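Local coordinates for protein UDP-N-acetylmuramate--L-alanine ligase (Thermotoga maritima, PDB 1J6U) that catalyses the ATP-dependent ligation of L-alanine to UDP-N-acetylmuramate, a step of peptidoglycan biosynthesis in cell wall formation, at residues S314-D319 with V326-A331; H332-I337 with G370-A375; N350-V355 with A379-V384. All blocks are in the same frame, centred on the assembly; numbering follows the deposited sequence.

Contact 1 of 3, residues S314-D319 with V326-A331; sequences SIAFHD and VIDDYA
A classic beta bulge interrupts the antiparallel hairpin that carries S314-D319 against V326-A331: A316 and F317 together face the single residue V326. The evidence is the carbonyl oxygen V326 O, which accepts from two consecutive amides, A316 N at 2.7 Å and F317 N at 3.2 Å. The first donor lies nearly along the C=O axis, the second in the carbonyl plane on a lone pair, with a C=O...N angle of 139°. V326 N returns a bond to F317 O and so closes the bulge; regular pairing resumes with S314 and D328, a hydrogen-bonded pair in which D328 N meets S314 O at 2.8 Å.

Between these lies the non-hydrogen-bonded pair I315 and I327, whose side chains share one face of the sheet and cross obliquely. With chi1 -60° and chi2 -81°, I315 folds its CD1 over the partner strand, where CD1 touches I327 CG1 at 3.4 Å, tighter than usual for two carbons. S314, F317, V326 and D328 point to the other face. There F317 CB lies 4.1 Å from V326 CB, while the ring leads away from the partner strand. A316 CB sits 3.3 Å from D328 OD2, and one water donates to D328 OD2 and lies 2.8 Å from S314 OG, to which it is also hydrogen-bonded. S314 OG is bonded to R311 N as well, and D328 OD1 to S447 OG, so both polar side chains are anchored beyond the hairpin.

In the mixed sheet of the C-terminal domain, strand 314-319 is outermost within the chain and strand 324-329 pairs onward with strand 433-438. Helix 443-457 covers the face bearing F317, V326 and D328, whereas I327 packs against F313, F348 and the side chains of V434 and L436.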
ATOM      1  N   SER A 314       5.795  -7.561   5.386  1.00 25.75           N
ATOM      2  CA  SER A 314       5.110  -8.857   5.402  1.00 29.29           C
ATOM      3  C   SER A 314       6.088 -10.038   5.480  1.00 38.75           C
ATOM      4  O   SER A 314       7.145 -10.041   4.831  1.00 39.11           O
ATOM      5  CB  SER A 314       4.190  -9.018   4.185  1.00 19.32           C
ATOM      6  OG  SER A 314       4.796  -8.591   3.012  1.00 33.17           O
ATOM      7  N   ILE A 315       5.741 -11.028   6.298  1.00 36.27           N
ATOM      8  CA  ILE A 315       6.599 -12.185   6.469  1.00 29.69           C
ATOM      9  C   ILE A 315       6.229 -13.106   5.349  1.00 35.81           C
ATOM     10  O   ILE A 315       5.124 -13.639   5.309  1.00 40.79           O
ATOM     11  CB  ILE A 315       6.344 -12.952   7.773  1.00 34.06           C
ATOM     12  CG1 ILE A 315       6.582 -12.052   8.997  1.00 31.00           C
ATOM     13  CG2 ILE A 315       7.220 -14.205   7.807  1.00 17.16           C
ATOM     14  CD1 ILE A 315       7.962 -11.896   9.394  1.00 46.00           C
ATOM     15  N   ALA A 316       7.171 -13.297   4.437  1.00 41.12           N
ATOM     16  CA  ALA A 316       6.960 -14.168   3.289  1.00 34.10           C
ATOM     17  C   ALA A 316       7.249 -15.602   3.689  1.00 30.65           C
ATOM     18  O   ALA A 316       6.625 -16.528   3.202  1.00 35.37           O
ATOM     19  CB  ALA A 316       7.878 -13.733   2.152  1.00 21.36           C
ATOM     20  N   PHE A 317       8.190 -15.776   4.609  1.00 26.31           N
ATOM     21  CA  PHE A 317       8.557 -17.109   5.017  1.00 25.23           C
ATOM     22  C   PHE A 317       9.234 -17.137   6.386  1.00 27.17           C
ATOM     23  O   PHE A 317      10.047 -16.275   6.739  1.00 28.83           O
ATOM     24  CB  PHE A 317       9.512 -17.711   3.981  1.00 25.06           C
ATOM     25  CG  PHE A 317      10.054 -19.035   4.381  1.00 33.08           C
ATOM     26  CD1 PHE A 317       9.285 -20.193   4.234  1.00 29.04           C
ATOM     27  CD2 PHE A 317      11.303 -19.132   4.963  1.00 30.47           C
ATOM     28  CE1 PHE A 317       9.764 -21.430   4.671  1.00 31.23           C
ATOM     29  CE2 PHE A 317      11.792 -20.375   5.401  1.00 29.21           C
ATOM     30  CZ  PHE A 317      11.030 -21.513   5.260  1.00 27.28           C
ATOM     31  N   HIS A 318       8.908 -18.154   7.162  1.00 28.62           N
ATOM     32  CA  HIS A 318       9.531 -18.273   8.457  1.00 34.67           C
ATOM     33  C   HIS A 318       9.876 -19.711   8.745  1.00 32.60           C
ATOM     34  O   HIS A 318       9.018 -20.572   8.618  1.00 31.79           O
ATOM     35  CB  HIS A 318       8.607 -17.777   9.565  1.00 36.15           C
ATOM     36  CG  HIS A 318       9.155 -18.014  10.938  1.00 40.95           C
ATOM     37  ND1 HIS A 318       8.356 -18.319  12.014  1.00 32.32           N
ATOM     38  CD2 HIS A 318      10.428 -18.021  11.398  1.00 36.18           C
ATOM     39  CE1 HIS A 318       9.113 -18.506  13.079  1.00 44.44           C
ATOM     40  NE2 HIS A 318      10.374 -18.334  12.731  1.00 40.27           N
ATOM     41  N   ASP A 319      11.133 -19.976   9.101  1.00 30.25           N
ATOM     42  CA  ASP A 319      11.514 -21.339   9.473  1.00 33.30           C
ATOM     43  C   ASP A 319      11.795 -21.304  10.972  1.00 30.21           C
ATOM     44  O   ASP A 319      12.822 -20.820  11.431  1.00 32.51           O
ATOM     45  CB  ASP A 319      12.749 -21.835   8.739  1.00 41.90           C
ATOM     46  CG  ASP A 319      13.056 -23.291   9.062  1.00 55.64           C
ATOM     47  OD1 ASP A 319      13.920 -23.872   8.377  1.00 51.42           O
ATOM     48  OD2 ASP A 319      12.424 -23.848  10.000  1.00 45.12           O
ATOM     49  N   VAL A 326      12.069 -14.434   6.010  1.00 30.17           N
ATOM     50  CA  VAL A 326      12.225 -13.699   4.761  1.00 28.24           C
ATOM     51  C   VAL A 326      11.057 -12.710   4.834  1.00 28.70           C
ATOM     52  O   VAL A 326       9.869 -13.082   4.889  1.00 32.76           O
ATOM     53  CB  VAL A 326      12.093 -14.617   3.504  1.00 43.11           C
ATOM     54  CG1 VAL A 326      12.143 -13.756   2.252  1.00 25.98           C
ATOM     55  CG2 VAL A 326      13.246 -15.660   3.468  1.00 28.47           C
ATOM     56  N   ILE A 327      11.398 -11.441   4.833  1.00 32.47           N
ATOM     57  CA  ILE A 327      10.399 -10.384   4.936  1.00 31.67           C
ATOM     58  C   ILE A 327      10.443  -9.442   3.719  1.00 35.86           C
ATOM     59  O   ILE A 327      11.528  -9.082   3.236  1.00 38.23           O
ATOM     60  CB  ILE A 327      10.641  -9.570   6.263  1.00 29.77           C
ATOM     61  CG1 ILE A 327      10.396 -10.480   7.469  1.00 28.73           C
ATOM     62  CG2 ILE A 327       9.669  -8.380   6.375  1.00 29.53           C
ATOM     63  CD1 ILE A 327      10.575  -9.777   8.826  1.00 40.99           C
ATOM     64  N   ASP A 328       9.257  -9.063   3.233  1.00 35.83           N
ATOM     65  CA  ASP A 328       9.100  -8.133   2.103  1.00 36.60           C
ATOM     66  C   ASP A 328       8.657  -6.732   2.504  1.00 37.74           C
ATOM     67  O   ASP A 328       7.717  -6.557   3.276  1.00 39.10           O
ATOM     68  CB  ASP A 328       8.068  -8.668   1.118  1.00 41.27           C
ATOM     69  CG  ASP A 328       8.512  -9.942   0.460  1.00 40.81           C
ATOM     70  OD1 ASP A 328       9.622  -9.926  -0.085  1.00 41.91           O
ATOM     71  OD2 ASP A 328       7.772 -10.949   0.473  1.00 40.21           O
ATOM     72  N   ASP A 329       9.326  -5.729   1.975  1.00 36.73           N
ATOM     73  CA  ASP A 329       8.931  -4.373   2.261  1.00 38.96           C
ATOM     74  C   ASP A 329       9.212  -3.446   1.095  1.00 47.65           C
ATOM     75  O   ASP A 329      10.298  -3.450   0.543  1.00 48.65           O
ATOM     76  CB  ASP A 329       9.611  -3.820   3.502  1.00 44.90           C
ATOM     77  CG  ASP A 329       8.900  -2.587   4.027  1.00 39.24           C
ATOM     78  OD1 ASP A 329       9.317  -1.445   3.701  1.00 41.68           O
ATOM     79  OD2 ASP A 329       7.889  -2.772   4.743  1.00 54.42           O
ATOM     80  N   TYR A 330       8.195  -2.655   0.768  1.00 41.57           N
ATOM     81  CA  TYR A 330       8.156  -1.679  -0.311  1.00 43.48           C
ATOM     82  C   TYR A 330       9.105  -0.519  -0.161  1.00 38.66           C
ATOM     83  O   TYR A 330       9.302   0.213  -1.104  1.00 42.02           O
ATOM     84  CB  TYR A 330       6.753  -1.081  -0.371  1.00 56.05           C
ATOM     85  CG  TYR A 330       6.107  -1.124  -1.701  1.00 75.10           C
ATOM     86  CD1 TYR A 330       6.349  -2.188  -2.571  1.00 85.11           C
ATOM     87  CD2 TYR A 330       5.169  -0.161  -2.070  1.00 86.36           C
ATOM     88  CE1 TYR A 330       5.663  -2.306  -3.784  1.00 93.67           C
ATOM     89  CE2 TYR A 330       4.468  -0.270  -3.292  1.00 99.62           C
ATOM     90  CZ  TYR A 330       4.724  -1.355  -4.138  1.00 97.75           C
ATOM     91  OH  TYR A 330       4.028  -1.523  -5.316  1.00104.61           O
ATOM     92  N   ALA A 331       9.680  -0.318   1.013  1.00 35.76           N
ATOM     93  CA  ALA A 331      10.527   0.856   1.200  1.00 35.31           C
ATOM     94  C   ALA A 331      11.473   1.184   0.039  1.00 47.14           C
ATOM     95  O   ALA A 331      12.121   0.289  -0.519  1.00 52.57           O
ATOM     96  CB  ALA A 331      11.321   0.723   2.501  1.00 39.13           C
TER
HETATM   97  O   HOH W   1       5.334 -11.216   2.137  1.00 43.30           O

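Contact 2 of 3, residues H332-I337 with G370-A375; sequences HTPDEI and GNFAKA
N371, near P334, makes the first touch through its CB, 3.7 Å from P334 CB. The aliphatic root of the asparagine is therefore what rests against the proline ring.

F372 follows and carries much of the contact. Its chi1 of -77° sets CG beside its own backbone N, and the ring extends over the start of the other helix. P334 CG stands 3.5 Å from the centroid of the F372 ring and only 3° off the ring normal, a CH-pi contact directly over one face. P334 CD lies over the same face near the rim, 3.5 Å from F372 CZ. The ring's edge has different neighbours: H332 O approaches F372 CE2 at 3.2 Å near the ring plane, and the methyl I337 CD1 comes within 3.9 Å of F372 CD2. The I337 and F372 side chains cross at about a right angle. Beyond this pair, F372 also meets the ring of F357 and the side chain of I403.

The two helices lie in the C-terminal domain of this Mur ligase, and the proline occupies the first turn of helix 334-347, just after T333, whose side chain is about 7 Å from that of D123 of the predicted ATP site. The turn leading into it is held by E336 OE1, which accepts from both H332 N (2.7 Å) and T333 N, the former nearly along its C-O axis, the latter from above the carboxylate plane. The same oxygen lies over the centre of the H332 ring.

One turn after N371, A375 directs its CB into the angle between P334 and I337, 3.2 Å from P334 O and 3.8 Å from I337 CG2.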
ATOM      1  N   HIS A 332      11.558   2.472  -0.309  1.00 48.51           N
ATOM      2  CA  HIS A 332      12.430   2.932  -1.387  1.00 48.34           C
ATOM      3  C   HIS A 332      13.083   4.250  -1.050  1.00 42.09           C
ATOM      4  O   HIS A 332      13.971   4.726  -1.723  1.00 59.01           O
ATOM      5  CB  HIS A 332      11.656   3.072  -2.680  1.00 42.26           C
ATOM      6  CG  HIS A 332      10.474   3.964  -2.576  1.00 62.10           C
ATOM      7  ND1 HIS A 332       9.224   3.499  -2.221  1.00 65.28           N
ATOM      8  CD2 HIS A 332      10.355   5.303  -2.743  1.00 60.34           C
ATOM      9  CE1 HIS A 332       8.385   4.518  -2.172  1.00 75.23           C
ATOM     10  NE2 HIS A 332       9.045   5.623  -2.483  1.00 71.23           N
ATOM     11  N   THR A 333      12.659   4.803   0.053  1.00 43.87           N
ATOM     12  CA  THR A 333      13.137   6.074   0.539  1.00 45.59           C
ATOM     13  C   THR A 333      14.064   5.882   1.712  1.00 42.48           C
ATOM     14  O   THR A 333      13.934   4.938   2.463  1.00 50.10           O
ATOM     15  CB  THR A 333      11.915   6.892   0.985  1.00 50.52           C
ATOM     16  OG1 THR A 333      11.349   7.515  -0.163  1.00 50.98           O
ATOM     17  CG2 THR A 333      12.250   7.878   2.041  1.00 36.93           C
ATOM     18  N   PRO A 334      15.004   6.794   1.902  1.00 42.73           N
ATOM     19  CA  PRO A 334      15.908   6.630   3.035  1.00 49.11           C
ATOM     20  C   PRO A 334      15.161   6.558   4.359  1.00 55.07           C
ATOM     21  O   PRO A 334      15.527   5.772   5.242  1.00 58.97           O
ATOM     22  CB  PRO A 334      16.808   7.866   2.938  1.00 38.35           C
ATOM     23  CG  PRO A 334      16.983   7.970   1.503  1.00 47.37           C
ATOM     24  CD  PRO A 334      15.541   7.777   0.960  1.00 42.48           C
ATOM     25  N   ASP A 335      14.112   7.365   4.499  1.00 53.19           N
ATOM     26  CA  ASP A 335      13.373   7.371   5.752  1.00 45.64           C
ATOM     27  C   ASP A 335      12.566   6.112   5.925  1.00 42.07           C
ATOM     28  O   ASP A 335      12.481   5.571   7.028  1.00 34.33           O
ATOM     29  CB  ASP A 335      12.467   8.598   5.846  1.00 51.73           C
ATOM     30  CG  ASP A 335      13.235   9.860   6.191  1.00 56.69           C
ATOM     31  OD1 ASP A 335      14.189   9.783   7.004  1.00 70.35           O
ATOM     32  OD2 ASP A 335      12.881  10.935   5.662  1.00 76.32           O
ATOM     33  N   GLU A 336      11.987   5.630   4.835  1.00 39.10           N
ATOM     34  CA  GLU A 336      11.204   4.421   4.924  1.00 47.10           C
ATOM     35  C   GLU A 336      12.156   3.278   5.345  1.00 49.46           C
ATOM     36  O   GLU A 336      11.761   2.381   6.080  1.00 48.94           O
ATOM     37  CB  GLU A 336      10.540   4.110   3.580  1.00 43.84           C
ATOM     38  CG  GLU A 336       9.927   5.313   2.889  1.00 54.87           C
ATOM     39  CD  GLU A 336       9.245   4.952   1.559  1.00 62.44           C
ATOM     40  OE1 GLU A 336       9.873   4.267   0.725  1.00 64.19           O
ATOM     41  OE2 GLU A 336       8.081   5.361   1.335  1.00 72.83           O
ATOM     42  N   ILE A 337      13.415   3.343   4.913  1.00 46.23           N
ATOM     43  CA  ILE A 337      14.381   2.312   5.249  1.00 40.93           C
ATOM     44  C   ILE A 337      14.832   2.454   6.681  1.00 44.97           C
ATOM     45  O   ILE A 337      14.965   1.444   7.396  1.00 42.14           O
ATOM     46  CB  ILE A 337      15.588   2.340   4.272  1.00 46.39           C
ATOM     47  CG1 ILE A 337      15.131   1.793   2.918  1.00 34.25           C
ATOM     48  CG2 ILE A 337      16.759   1.505   4.807  1.00 29.72           C
ATOM     49  CD1 ILE A 337      16.144   1.934   1.876  1.00 51.96           C
ATOM     50  N   GLY A 370      23.456   8.318  -0.826  1.00 82.91           N
ATOM     51  CA  GLY A 370      23.899   9.208   0.240  1.00 92.32           C
ATOM     52  C   GLY A 370      23.194   9.035   1.592  1.00 94.16           C
ATOM     53  O   GLY A 370      23.806   8.614   2.598  1.00 87.91           O
ATOM     54  N   ASN A 371      21.912   9.388   1.648  1.00 86.79           N
ATOM     55  CA  ASN A 371      21.188   9.213   2.898  1.00 80.38           C
ATOM     56  C   ASN A 371      20.881   7.733   3.055  1.00 69.82           C
ATOM     57  O   ASN A 371      20.647   7.254   4.156  1.00 64.37           O
ATOM     58  CB  ASN A 371      19.878  10.000   2.900  1.00 86.68           C
ATOM     59  CG  ASN A 371      20.090  11.485   3.084  1.00 92.65           C
ATOM     60  OD1 ASN A 371      20.832  11.918   3.976  1.00 93.86           O
ATOM     61  ND2 ASN A 371      19.426  12.281   2.248  1.00 93.90           N
ATOM     62  N   PHE A 372      20.880   7.022   1.932  1.00 63.23           N
ATOM     63  CA  PHE A 372      20.594   5.606   1.923  1.00 56.86           C
ATOM     64  C   PHE A 372      21.584   4.834   2.759  1.00 56.01           C
ATOM     65  O   PHE A 372      21.202   3.973   3.547  1.00 56.30           O
ATOM     66  CB  PHE A 372      20.584   5.082   0.497  1.00 47.92           C
ATOM     67  CG  PHE A 372      19.328   5.417  -0.250  1.00 49.72           C
ATOM     68  CD1 PHE A 372      19.296   6.471  -1.152  1.00 52.22           C
ATOM     69  CD2 PHE A 372      18.171   4.668  -0.061  1.00 49.43           C
ATOM     70  CE1 PHE A 372      18.121   6.768  -1.862  1.00 51.69           C
ATOM     71  CE2 PHE A 372      16.985   4.955  -0.766  1.00 46.90           C
ATOM     72  CZ  PHE A 372      16.965   6.001  -1.666  1.00 50.26           C
ATOM     73  N   ALA A 373      22.857   5.163   2.606  1.00 56.06           N
ATOM     74  CA  ALA A 373      23.906   4.479   3.350  1.00 62.15           C
ATOM     75  C   ALA A 373      23.710   4.683   4.838  1.00 57.17           C
ATOM     76  O   ALA A 373      23.917   3.754   5.625  1.00 60.28           O
ATOM     77  CB  ALA A 373      25.323   4.983   2.915  1.00 47.03           C
ATOM     78  N   LYS A 374      23.322   5.892   5.227  1.00 57.43           N
ATOM     79  CA  LYS A 374      23.129   6.179   6.644  1.00 55.75           C
ATOM     80  C   LYS A 374      21.885   5.444   7.146  1.00 58.09           C
ATOM     81  O   LYS A 374      21.820   5.050   8.305  1.00 61.78           O
ATOM     82  CB  LYS A 374      23.005   7.688   6.878  1.00 54.32           C
ATOM     83  N   ALA A 375      20.914   5.226   6.263  1.00 54.93           N
ATOM     84  CA  ALA A 375      19.681   4.534   6.643  1.00 53.89           C
ATOM     85  C   ALA A 375      19.896   3.021   6.816  1.00 57.26           C
ATOM     86  O   ALA A 375      19.261   2.373   7.645  1.00 60.92           O
ATOM     87  CB  ALA A 375      18.593   4.778   5.581  1.00 36.34           C
TER

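Contact 3 of 3, residues N350-V355 with A379-V384; sequences NEKIVV and ADEVVV
Chi1 of -57° and chi2 of -62° fold the D380 carboxylate back toward I353, where D380 OD2 accepts from I353 N in a nearly straight bond. The modelled length is very short, so its exact value is doubtful. I353 O answers by accepting from two successive amides, D380 N at 2.7 Å and E381 N at 3.3 Å, both in its carbonyl plane. If the short bond is real, D380 engages both polar backbone atoms of I353, through side chain and amide; K345 NZ forms a weak, long ion pair with the same carboxylate oxygen.

Further along, V355 N bonds to E381 O at 3.0 Å and V355 O receives V383 N at 2.8 Å, the alternating ladder of parallel strands. V354 and E381 lie side by side on one face, with V354 CG2 3.9 Å from E381 CB. On the face of V355 and V382, V355 CG2 presses against A379 CB at 3.4 Å, a tight carbon pair beside L341 of helix 334-347. An angle of 11° between the strand axes and the intervening helix 371-376 identify a beta-alpha-beta crossover within the Rossmann-like C-terminal domain of Mur ligases.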
ATOM      1  N   ASN A 350      17.631  -9.782  18.625  1.00 48.94           N
ATOM      2  CA  ASN A 350      18.938 -10.390  18.506  1.00 41.98           C
ATOM      3  C   ASN A 350      19.358 -10.982  17.202  1.00 41.34           C
ATOM      4  O   ASN A 350      20.539 -11.160  16.972  1.00 38.42           O
ATOM      5  CB  ASN A 350      19.096 -11.433  19.584  1.00 40.08           C
ATOM      6  CG  ASN A 350      19.066 -10.821  20.951  1.00 47.72           C
ATOM      7  OD1 ASN A 350      19.843  -9.909  21.243  1.00 51.75           O
ATOM      8  ND2 ASN A 350      18.160 -11.294  21.797  1.00 36.80           N
ATOM      9  N   GLU A 351      18.407 -11.278  16.344  1.00 36.37           N
ATOM     10  CA  GLU A 351      18.741 -11.873  15.056  1.00 37.57           C
ATOM     11  C   GLU A 351      19.632 -10.989  14.157  1.00 39.00           C
ATOM     12  O   GLU A 351      19.779  -9.776  14.365  1.00 41.40           O
ATOM     13  CB  GLU A 351      17.450 -12.232  14.293  1.00 35.50           C
ATOM     14  CG  GLU A 351      16.623 -13.413  14.877  1.00 43.98           C
ATOM     15  CD  GLU A 351      15.894 -13.099  16.219  1.00 49.58           C
ATOM     16  OE1 GLU A 351      15.838 -11.926  16.659  1.00 35.51           O
ATOM     17  OE2 GLU A 351      15.371 -14.050  16.835  1.00 46.77           O
ATOM     18  N   LYS A 352      20.245 -11.627  13.165  1.00 39.79           N
ATOM     19  CA  LYS A 352      21.085 -10.940  12.191  1.00 34.61           C
ATOM     20  C   LYS A 352      20.113 -10.352  11.167  1.00 33.40           C
ATOM     21  O   LYS A 352      19.214 -11.049  10.675  1.00 35.52           O
ATOM     22  CB  LYS A 352      22.011 -11.945  11.506  1.00 42.66           C
ATOM     23  CG  LYS A 352      22.930 -11.362  10.446  1.00 48.94           C
ATOM     24  CD  LYS A 352      24.250 -12.110  10.421  1.00 59.80           C
ATOM     25  CE  LYS A 352      24.809 -12.337   9.018  1.00 68.41           C
ATOM     26  NZ  LYS A 352      24.124 -13.477   8.341  1.00 81.35           N
ATOM     27  N   ILE A 353      20.273  -9.068  10.867  1.00 36.17           N
ATOM     28  CA  ILE A 353      19.413  -8.400   9.898  1.00 34.32           C
ATOM     29  C   ILE A 353      20.171  -8.191   8.603  1.00 40.10           C
ATOM     30  O   ILE A 353      21.210  -7.501   8.580  1.00 34.36           O
ATOM     31  CB  ILE A 353      18.943  -7.026  10.391  1.00 34.18           C
ATOM     32  CG1 ILE A 353      18.287  -7.170  11.754  1.00 38.00           C
ATOM     33  CG2 ILE A 353      17.929  -6.449   9.405  1.00 35.76           C
ATOM     34  CD1 ILE A 353      17.162  -8.170  11.765  1.00 43.77           C
ATOM     35  N   VAL A 354      19.653  -8.798   7.537  1.00 31.45           N
ATOM     36  CA  VAL A 354      20.260  -8.707   6.212  1.00 32.60           C
ATOM     37  C   VAL A 354      19.316  -8.022   5.232  1.00 32.42           C
ATOM     38  O   VAL A 354      18.212  -8.508   4.968  1.00 36.77           O
ATOM     39  CB  VAL A 354      20.579 -10.084   5.644  1.00 28.85           C
ATOM     40  CG1 VAL A 354      21.102  -9.926   4.244  1.00 24.94           C
ATOM     41  CG2 VAL A 354      21.595 -10.781   6.528  1.00 27.67           C
ATOM     42  N   VAL A 355      19.749  -6.883   4.709  1.00 40.75           N
ATOM     43  CA  VAL A 355      18.945  -6.142   3.757  1.00 32.47           C
ATOM     44  C   VAL A 355      19.461  -6.330   2.337  1.00 39.45           C
ATOM     45  O   VAL A 355      20.643  -6.156   2.068  1.00 50.25           O
ATOM     46  CB  VAL A 355      18.953  -4.661   4.065  1.00 34.60           C
ATOM     47  CG1 VAL A 355      18.037  -3.918   3.097  1.00 34.45           C
ATOM     48  CG2 VAL A 355      18.523  -4.446   5.475  1.00 32.29           C
ATOM     49  N   ALA A 379      21.502  -2.254   9.459  1.00 44.81           N
ATOM     50  CA  ALA A 379      21.506  -3.666   9.049  1.00 37.30           C
ATOM     51  C   ALA A 379      22.865  -4.286   9.307  1.00 38.57           C
ATOM     52  O   ALA A 379      23.854  -3.586   9.367  1.00 44.68           O
ATOM     53  CB  ALA A 379      21.163  -3.807   7.578  1.00 33.86           C
ATOM     54  N   ASP A 380      22.921  -5.602   9.466  1.00 34.67           N
ATOM     55  CA  ASP A 380      24.199  -6.262   9.702  1.00 42.03           C
ATOM     56  C   ASP A 380      24.939  -6.522   8.398  1.00 43.01           C
ATOM     57  O   ASP A 380      26.155  -6.488   8.348  1.00 51.72           O
ATOM     58  CB  ASP A 380      23.956  -7.566  10.424  1.00 48.45           C
ATOM     59  CG  ASP A 380      23.230  -7.358  11.705  1.00 46.93           C
ATOM     60  OD1 ASP A 380      23.805  -6.670  12.575  1.00 63.99           O
ATOM     61  OD2 ASP A 380      22.085  -7.853  11.834  1.00 55.95           O
ATOM     62  N   GLU A 381      24.183  -6.794   7.351  1.00 41.41           N
ATOM     63  CA  GLU A 381      24.735  -7.033   6.044  1.00 41.81           C
ATOM     64  C   GLU A 381      23.857  -6.313   5.063  1.00 39.61           C
ATOM     65  O   GLU A 381      22.633  -6.318   5.212  1.00 42.46           O
ATOM     66  CB  GLU A 381      24.684  -8.519   5.690  1.00 44.31           C
ATOM     67  CG  GLU A 381      25.277  -9.416   6.736  1.00 70.31           C
ATOM     68  CD  GLU A 381      26.623  -9.950   6.344  1.00 86.09           C
ATOM     69  OE1 GLU A 381      27.642  -9.231   6.545  1.00 93.45           O
ATOM     70  OE2 GLU A 381      26.644 -11.094   5.821  1.00 99.08           O
ATOM     71  N   VAL A 382      24.474  -5.685   4.068  1.00 42.36           N
ATOM     72  CA  VAL A 382      23.693  -5.066   3.017  1.00 41.32           C
ATOM     73  C   VAL A 382      24.121  -5.500   1.621  1.00 35.98           C
ATOM     74  O   VAL A 382      25.295  -5.443   1.283  1.00 40.35           O
ATOM     75  CB  VAL A 382      23.776  -3.529   3.016  1.00 44.42           C
ATOM     76  CG1 VAL A 382      22.745  -2.989   2.003  1.00 35.79           C
ATOM     77  CG2 VAL A 382      23.524  -2.981   4.382  1.00 43.92           C
ATOM     78  N   VAL A 383      23.161  -5.933   0.822  1.00 37.82           N
ATOM     79  CA  VAL A 383      23.395  -6.273  -0.584  1.00 41.68           C
ATOM     80  C   VAL A 383      22.545  -5.259  -1.379  1.00 43.13           C
ATOM     81  O   VAL A 383      21.327  -5.248  -1.243  1.00 42.18           O
ATOM     82  CB  VAL A 383      22.892  -7.687  -0.978  1.00 38.78           C
ATOM     83  CG1 VAL A 383      23.038  -7.877  -2.509  1.00 30.21           C
ATOM     84  CG2 VAL A 383      23.698  -8.761  -0.276  1.00 35.09           C
ATOM     85  N   VAL A 384      23.170  -4.391  -2.175  1.00 47.17           N
ATOM     86  CA  VAL A 384      22.414  -3.418  -2.976  1.00 42.84           C
ATOM     87  C   VAL A 384      22.402  -3.910  -4.417  1.00 43.21           C
ATOM     88  O   VAL A 384      23.379  -4.502  -4.837  1.00 45.20           O
ATOM     89  CB  VAL A 384      23.095  -2.061  -3.039  1.00 42.05           C
ATOM     90  CG1 VAL A 384      22.181  -1.086  -3.741  1.00 49.76           C
ATOM     91  CG2 VAL A 384      23.459  -1.577  -1.665  1.00 47.35           C
TER
HETATM   92  O   HOH W   2      22.381  -8.364  15.117  1.00 54.33           O

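From the N terminus, contact 1 closes first, folding strand 314-319 back on strand 324-329 at the sheet's edge. The chain then leaves directly from A331 into H332, and contacts 1 and 2 touch there: A331 CB packs 4.0 Å from I337 CG1. Contact 2 opens at the start of helix 334-347 and contact 3 at strand 352-357. Contact 2 closes at 370-375 before contact 3 closes at 379-384, so these two loops cross rather than nest, while contact 1 precedes both in series. Contacts 1 and 3 reach the same sheet, their centres about 13 Å apart, and strand 433-438 lies between their strands; contact 2 joins helices 334-347 and 371-376 of the same C-terminal domain.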